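Long-range contacts in glycosyl hydrolase (Streptomyces cattleya, PDB 7LR8), which probably hydrolyses the Manβ1-4GlcNAc disaccharide released from N-glycan cores, as a family GH5_18 glycosidase with a (β/α)8-barrel fold: residues L58-Q63 and F105-T110; V91-L96 and P143-M148. The protein carries 1 engineered substitution. One frame throughout, in Å; residues are numbered along the deposited sequence.

Contact 1: residues L58-Q63 and F105-T110; sequences LWPVFQ and FLPAWT
P107 wedges between the indoles of W59 and W109 in a mostly apolar, buried helix-to-loop contact on the C-terminal rim of the barrel, where the short helix 59-62 after strand 52-55 meets the loop that follows strand 103-104. P107 CG sits over the centre of the W59 six-membered ring, 3.6 Å from its centroid and nearly on the ring normal, a CH-pi contact; P107 CB lies over a face of the W109 ring, offset toward its rim. W59 CG is anti to the backbone N (chi1 -179°), which swings the indole out across this proline. The two indoles stand almost perpendicular, meeting where W59 CZ2 comes 3.7 Å from W109 CH2. Two indole N-H groups converge on Q63. W109 NE1 donates to Q63 O at 2.9 Å, with the acceptor in the indole plane, while W59 NE1 reaches Q63 OE1 at 2.7 Å along a nearly straight N-H line (165°). Q63 NE2 bonds to the carbonyls of R66 and G127, so both ends of the amide are held and its rotation is fixed. The amide plane is turned 72° from the W109 ring, with Q63 CD 3.6 Å from W109 CZ2. At the other end, L58 CD2 rests over the F105 ring face, 4.0 Å from its centroid, and P60 CD meets F105 CB at 3.8 Å. Y131 on helix 122-139 meets the W59 ring from outside the pair, and F105, A108 and W109 also pack on the second subunit. Such joining of neighbouring beta-alpha loops is characteristic of the catalytic end of a TIM barrel, here combined with a subunit interface.

Contact 2: residues V91-L96 and P143-M148; sequences VNVDGL and PNFLGM
M148 leaves its backbone with CG anti to the carbonyl carbon (chi1 -54°) and bends again at chi2 (-67°) and chi3, so its thioether curls alongside V93, CE settling 3.8 Å from V93 CG1. F145 has CG anti to the backbone N (chi1 174°), which brings CE1 to 3.9 Å from V93 CG2; that methyl stands at the edge of the ring. M148 SD also lies at the F145 ring edge, in its plane, while the N of G147 sits over the centre of one face. Behind these groups run two neighbouring parallel strands of the barrel, 90-94 and 145-152. V91 N donates to N144 O at 2.8 Å, V91 O accepts from L146 N at 2.7 Å, and V93 N reaches G147 O at 3.1 Å. V91 pairs with F145 but V93 with M148, an extra residue on one side that marks a beta bulge at L146 and G147. At the bulge L146 turns toward strand 90-94, its CB 3.3 Å from V91 O and its CD1 3.9 Å from N92 N. With an alanine at L146, the V91-N92 peptide would probably lose the apolar cover of CG and CD1, and a gap would open beside the bulge. G147 has a backbone conformation (phi positive, psi extended) in which any side chain would collide with the L146 carbonyl oxygen. N144 ND2 is held by the carbonyls of T81 and L89. V91 and V93 face helix 71-86, and V93, F145 and M148 meet helix 122-139. The chemistry implies a division of labour: three backbone bonds join the strands, and apolar side chains fill the layer between them and the surrounding helices.

The segments alternate along the chain, so the connection after strand 90-94 carries contact 2 into contact 1: L96 CD2 packs 3.6 Å from W59 CE2, although the two centres lie 19 Å apart. Contact 2 belongs to the barrel wall, contact 1 to the loops above its C-terminal end. H99, which binds N-acetylglucosamine, follows in the chain between 91-96 and 105-110. The side chain of F105 is about 7 Å from that of H99. Strand 145-152 runs on from contact 2 to N152 of the glycan pocket and the engineered A153. From the bound mannose, the F105 side chain is about 9 Å away and that of N92 about 11 Å.

Contact 1: residues L58-Q63 and F105-T110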
loop_
_atom_site.group_PDB
_atom_site.type_symbol
_atom_site.label_atom_id
_atom_site.label_comp_id
_atom_site.label_asym_id
_atom_site.label_seq_id
_atom_site.Cartn_x
_atom_site.Cartn_y
_atom_site.Cartn_z
ATOM N N LEU B 58 -5.749 1.185 -10.013
ATOM C CA LEU B 58 -5.217 1.216 -8.652
ATOM C C LEU B 58 -3.886 1.959 -8.720
ATOM O O LEU B 58 -2.929 1.473 -9.330
ATOM C CB LEU B 58 -5.032 -0.186 -8.086
ATOM C CG LEU B 58 -6.299 -0.912 -7.631
ATOM C CD1 LEU B 58 -5.944 -2.237 -6.971
ATOM C CD2 LEU B 58 -7.112 -0.042 -6.685
ATOM N N TRP B 59 -3.843 3.150 -8.117
ATOM C CA TRP B 59 -2.676 4.028 -8.234
ATOM C C TRP B 59 -1.364 3.352 -7.844
ATOM O O TRP B 59 -0.415 3.405 -8.647
ATOM C CB TRP B 59 -2.954 5.297 -7.417
ATOM C CG TRP B 59 -1.850 6.344 -7.446
ATOM C CD1 TRP B 59 -0.944 6.579 -8.460
ATOM C CD2 TRP B 59 -1.574 7.318 -6.430
ATOM N NE1 TRP B 59 -0.111 7.625 -8.110
ATOM C CE2 TRP B 59 -0.467 8.084 -6.867
ATOM C CE3 TRP B 59 -2.130 7.594 -5.176
ATOM C CZ2 TRP B 59 0.064 9.125 -6.110
ATOM C CZ3 TRP B 59 -1.605 8.633 -4.427
ATOM C CH2 TRP B 59 -0.508 9.378 -4.890
ATOM N N PRO B 60 -1.234 2.681 -6.686
ATOM C CA PRO B 60 0.066 2.044 -6.378
ATOM C C PRO B 60 0.450 0.941 -7.347
ATOM O O PRO B 60 1.646 0.660 -7.506
ATOM C CB PRO B 60 -0.125 1.481 -4.960
ATOM C CG PRO B 60 -1.371 2.125 -4.421
ATOM C CD PRO B 60 -2.222 2.413 -5.621
ATOM N N VAL B 61 -0.523 0.290 -7.994
ATOM C CA VAL B 61 -0.185 -0.707 -9.001
ATOM C C VAL B 61 0.283 -0.039 -10.291
ATOM O O VAL B 61 1.194 -0.534 -10.966
ATOM C CB VAL B 61 -1.388 -1.635 -9.234
ATOM C CG1 VAL B 61 -1.129 -2.584 -10.407
ATOM C CG2 VAL B 61 -1.678 -2.411 -7.969
ATOM N N PHE B 62 -0.308 1.105 -10.642
ATOM C CA PHE B 62 0.092 1.802 -11.857
ATOM C C PHE B 62 1.387 2.589 -11.672
ATOM O O PHE B 62 2.178 2.704 -12.615
ATOM C CB PHE B 62 -1.026 2.738 -12.319
ATOM C CG PHE B 62 -2.097 2.059 -13.117
ATOM C CD1 PHE B 62 -2.822 0.998 -12.585
ATOM C CD2 PHE B 62 -2.374 2.473 -14.410
ATOM C CE1 PHE B 62 -3.819 0.376 -13.343
ATOM C CE2 PHE B 62 -3.366 1.862 -15.155
ATOM C CZ PHE B 62 -4.079 0.809 -14.619
ATOM N N GLN B 63 1.634 3.118 -10.476
ATOM C CA GLN B 63 2.799 3.964 -10.208
ATOM C C GLN B 63 3.475 3.489 -8.921
ATOM O O GLN B 63 3.415 4.164 -7.889
ATOM C CB GLN B 63 2.384 5.434 -10.111
ATOM C CG GLN B 63 3.559 6.427 -10.149
ATOM C CD GLN B 63 3.095 7.873 -10.193
ATOM O OE1 GLN B 63 1.967 8.185 -9.815
ATOM N NE2 GLN B 63 3.964 8.765 -10.664
ATOM N N PHE B 105 -5.613 2.859 -0.966
ATOM C CA PHE B 105 -4.506 2.296 -1.741
ATOM C C PHE B 105 -3.468 3.398 -1.931
ATOM O O PHE B 105 -3.569 4.208 -2.858
ATOM C CB PHE B 105 -5.012 1.736 -3.070
ATOM C CG PHE B 105 -5.950 0.570 -2.890
ATOM C CD1 PHE B 105 -5.457 -0.702 -2.651
ATOM C CD2 PHE B 105 -7.319 0.767 -2.890
ATOM C CE1 PHE B 105 -6.315 -1.786 -2.438
ATOM C CE2 PHE B 105 -8.187 -0.304 -2.687
ATOM C CZ PHE B 105 -7.680 -1.580 -2.462
ATOM N N LEU B 106 -2.473 3.429 -1.041
ATOM C CA LEU B 106 -1.475 4.495 -1.066
ATOM C C LEU B 106 -0.118 3.946 -1.461
ATOM O O LEU B 106 0.309 2.919 -0.915
ATOM C CB LEU B 106 -1.389 5.168 0.308
ATOM C CG LEU B 106 -2.643 5.924 0.764
ATOM C CD1 LEU B 106 -2.618 6.152 2.280
ATOM C CD2 LEU B 106 -2.793 7.245 0.008
ATOM N N PRO B 107 0.595 4.589 -2.394
ATOM C CA PRO B 107 1.913 4.075 -2.784
ATOM C C PRO B 107 2.897 4.153 -1.625
ATOM O O PRO B 107 2.831 5.053 -0.785
ATOM C CB PRO B 107 2.335 4.998 -3.936
ATOM C CG PRO B 107 1.035 5.631 -4.424
ATOM C CD PRO B 107 0.194 5.764 -3.188
ATOM N N ALA B 108 3.834 3.202 -1.603
ATOM C CA ALA B 108 4.815 3.152 -0.525
ATOM C C ALA B 108 5.633 4.431 -0.455
ATOM O O ALA B 108 6.113 4.801 0.623
ATOM C CB ALA B 108 5.733 1.943 -0.716
ATOM N N TRP B 109 5.762 5.136 -1.576
ATOM C CA TRP B 109 6.569 6.348 -1.621
ATOM C C TRP B 109 5.808 7.575 -1.144
ATOM O O TRP B 109 6.344 8.684 -1.231
ATOM C CB TRP B 109 7.117 6.560 -3.030
ATOM C CG TRP B 109 6.122 6.435 -4.160
ATOM C CD1 TRP B 109 5.789 5.293 -4.836
ATOM C CD2 TRP B 109 5.396 7.504 -4.788
ATOM N NE1 TRP B 109 4.885 5.588 -5.845
ATOM C CE2 TRP B 109 4.626 6.933 -5.829
ATOM C CE3 TRP B 109 5.329 8.890 -4.579
ATOM C CZ2 TRP B 109 3.779 7.697 -6.647
ATOM C CZ3 TRP B 109 4.505 9.653 -5.401
ATOM C CH2 TRP B 109 3.733 9.051 -6.420
ATOM N N THR B 110 4.590 7.402 -0.632
ATOM C CA THR B 110 3.850 8.481 0.008
ATOM C C THR B 110 3.666 8.291 1.510
ATOM O O THR B 110 3.065 9.158 2.150
ATOM C CB THR B 110 2.456 8.656 -0.634
ATOM O OG1 THR B 110 1.610 7.543 -0.308
ATOM C CG2 THR B 110 2.566 8.765 -2.153
#

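Contact 2: residues V91-L96 and P143-M148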
loop_
_atom_site.group_PDB
_atom_site.type_symbol
_atom_site.label_atom_id
_atom_site.label_comp_id
_atom_site.label_asym_id
_atom_site.label_seq_id
_atom_site.Cartn_x
_atom_site.Cartn_y
_atom_site.Cartn_z
ATOM N N VAL B 91 -15.785 5.822 -21.900
ATOM C CA VAL B 91 -15.010 5.527 -20.694
ATOM C C VAL B 91 -14.552 6.820 -20.025
ATOM O O VAL B 91 -13.860 7.639 -20.644
ATOM C CB VAL B 91 -13.794 4.637 -21.002
ATOM C CG1 VAL B 91 -12.910 4.472 -19.732
ATOM C CG2 VAL B 91 -14.251 3.289 -21.518
ATOM N N ASN B 92 -14.906 6.981 -18.750
ATOM C CA ASN B 92 -14.277 7.959 -17.873
ATOM C C ASN B 92 -13.292 7.227 -16.971
ATOM O O ASN B 92 -13.636 6.199 -16.388
ATOM C CB ASN B 92 -15.319 8.700 -17.029
ATOM C CG ASN B 92 -14.721 9.322 -15.778
ATOM O OD1 ASN B 92 -14.481 8.636 -14.779
ATOM N ND2 ASN B 92 -14.458 10.622 -15.832
ATOM N N VAL B 93 -12.071 7.749 -16.861
ATOM C CA VAL B 93 -11.040 7.116 -16.040
ATOM C C VAL B 93 -10.814 7.967 -14.798
ATOM O O VAL B 93 -10.447 9.143 -14.906
ATOM C CB VAL B 93 -9.722 6.942 -16.816
ATOM C CG1 VAL B 93 -8.662 6.320 -15.899
ATOM C CG2 VAL B 93 -9.930 6.079 -18.057
ATOM N N ASP B 94 -10.985 7.364 -13.620
ATOM C CA ASP B 94 -10.566 7.991 -12.368
ATOM C C ASP B 94 -9.093 7.690 -12.123
ATOM O O ASP B 94 -8.678 6.530 -12.162
ATOM C CB ASP B 94 -11.393 7.470 -11.191
ATOM C CG ASP B 94 -12.731 8.167 -11.055
ATOM O OD1 ASP B 94 -13.504 8.194 -12.035
ATOM O OD2 ASP B 94 -13.032 8.670 -9.951
ATOM N N GLY B 95 -8.309 8.722 -11.837
ATOM C CA GLY B 95 -6.887 8.484 -11.689
ATOM C C GLY B 95 -6.405 8.038 -10.320
ATOM O O GLY B 95 -5.863 6.939 -10.168
ATOM N N LEU B 96 -6.587 8.882 -9.305
ATOM C CA LEU B 96 -5.906 8.694 -8.020
ATOM C C LEU B 96 -6.775 7.911 -7.030
ATOM O O LEU B 96 -7.445 8.479 -6.165
ATOM C CB LEU B 96 -5.514 10.052 -7.453
ATOM C CG LEU B 96 -4.461 10.789 -8.301
ATOM C CD1 LEU B 96 -4.296 12.215 -7.812
ATOM C CD2 LEU B 96 -3.128 10.055 -8.234
ATOM N N PRO B 143 -11.663 7.227 -29.547
ATOM C CA PRO B 143 -12.854 8.085 -29.662
ATOM C C PRO B 143 -13.840 7.909 -28.521
ATOM O O PRO B 143 -14.619 8.833 -28.251
ATOM C CB PRO B 143 -13.466 7.668 -31.006
ATOM C CG PRO B 143 -12.862 6.337 -31.320
ATOM C CD PRO B 143 -11.500 6.337 -30.709
ATOM N N ASN B 144 -13.817 6.777 -27.821
ATOM C CA ASN B 144 -14.763 6.559 -26.735
ATOM C C ASN B 144 -14.206 6.979 -25.378
ATOM O O ASN B 144 -14.888 6.802 -24.366
ATOM C CB ASN B 144 -15.183 5.090 -26.680
ATOM C CG ASN B 144 -14.070 4.194 -26.195
ATOM O OD1 ASN B 144 -12.940 4.259 -26.689
ATOM N ND2 ASN B 144 -14.365 3.383 -25.182
ATOM N N PHE B 145 -12.995 7.522 -25.328
ATOM C CA PHE B 145 -12.441 8.052 -24.085
ATOM C C PHE B 145 -13.091 9.396 -23.774
ATOM O O PHE B 145 -12.926 10.365 -24.524
ATOM C CB PHE B 145 -10.921 8.179 -24.213
ATOM C CG PHE B 145 -10.246 8.840 -23.046
ATOM C CD1 PHE B 145 -10.394 8.346 -21.754
ATOM C CD2 PHE B 145 -9.418 9.937 -23.249
ATOM C CE1 PHE B 145 -9.735 8.949 -20.682
ATOM C CE2 PHE B 145 -8.765 10.548 -22.179
ATOM C CZ PHE B 145 -8.915 10.051 -20.899
ATOM N N LEU B 146 -13.832 9.446 -22.671
ATOM C CA LEU B 146 -14.522 10.667 -22.274
ATOM C C LEU B 146 -13.550 11.680 -21.693
ATOM O O LEU B 146 -13.611 12.868 -22.022
ATOM C CB LEU B 146 -15.611 10.353 -21.244
ATOM C CG LEU B 146 -16.839 9.568 -21.683
ATOM C CD1 LEU B 146 -17.632 9.128 -20.452
ATOM C CD2 LEU B 146 -17.683 10.423 -22.605
ATOM N N GLY B 147 -12.668 11.230 -20.810
ATOM C CA GLY B 147 -11.749 12.109 -20.124
ATOM C C GLY B 147 -11.419 11.511 -18.772
ATOM O O GLY B 147 -11.745 10.361 -18.493
ATOM N N MET B 148 -10.778 12.327 -17.941
ATOM C CA MET B 148 -10.310 11.911 -16.623
ATOM C C MET B 148 -11.148 12.531 -15.516
ATOM O O MET B 148 -11.562 13.689 -15.612
ATOM C CB MET B 148 -8.852 12.332 -16.389
ATOM C CG MET B 148 -7.855 11.898 -17.428
ATOM S SD MET B 148 -7.626 10.124 -17.457
ATOM C CE MET B 148 -7.049 9.781 -15.807
#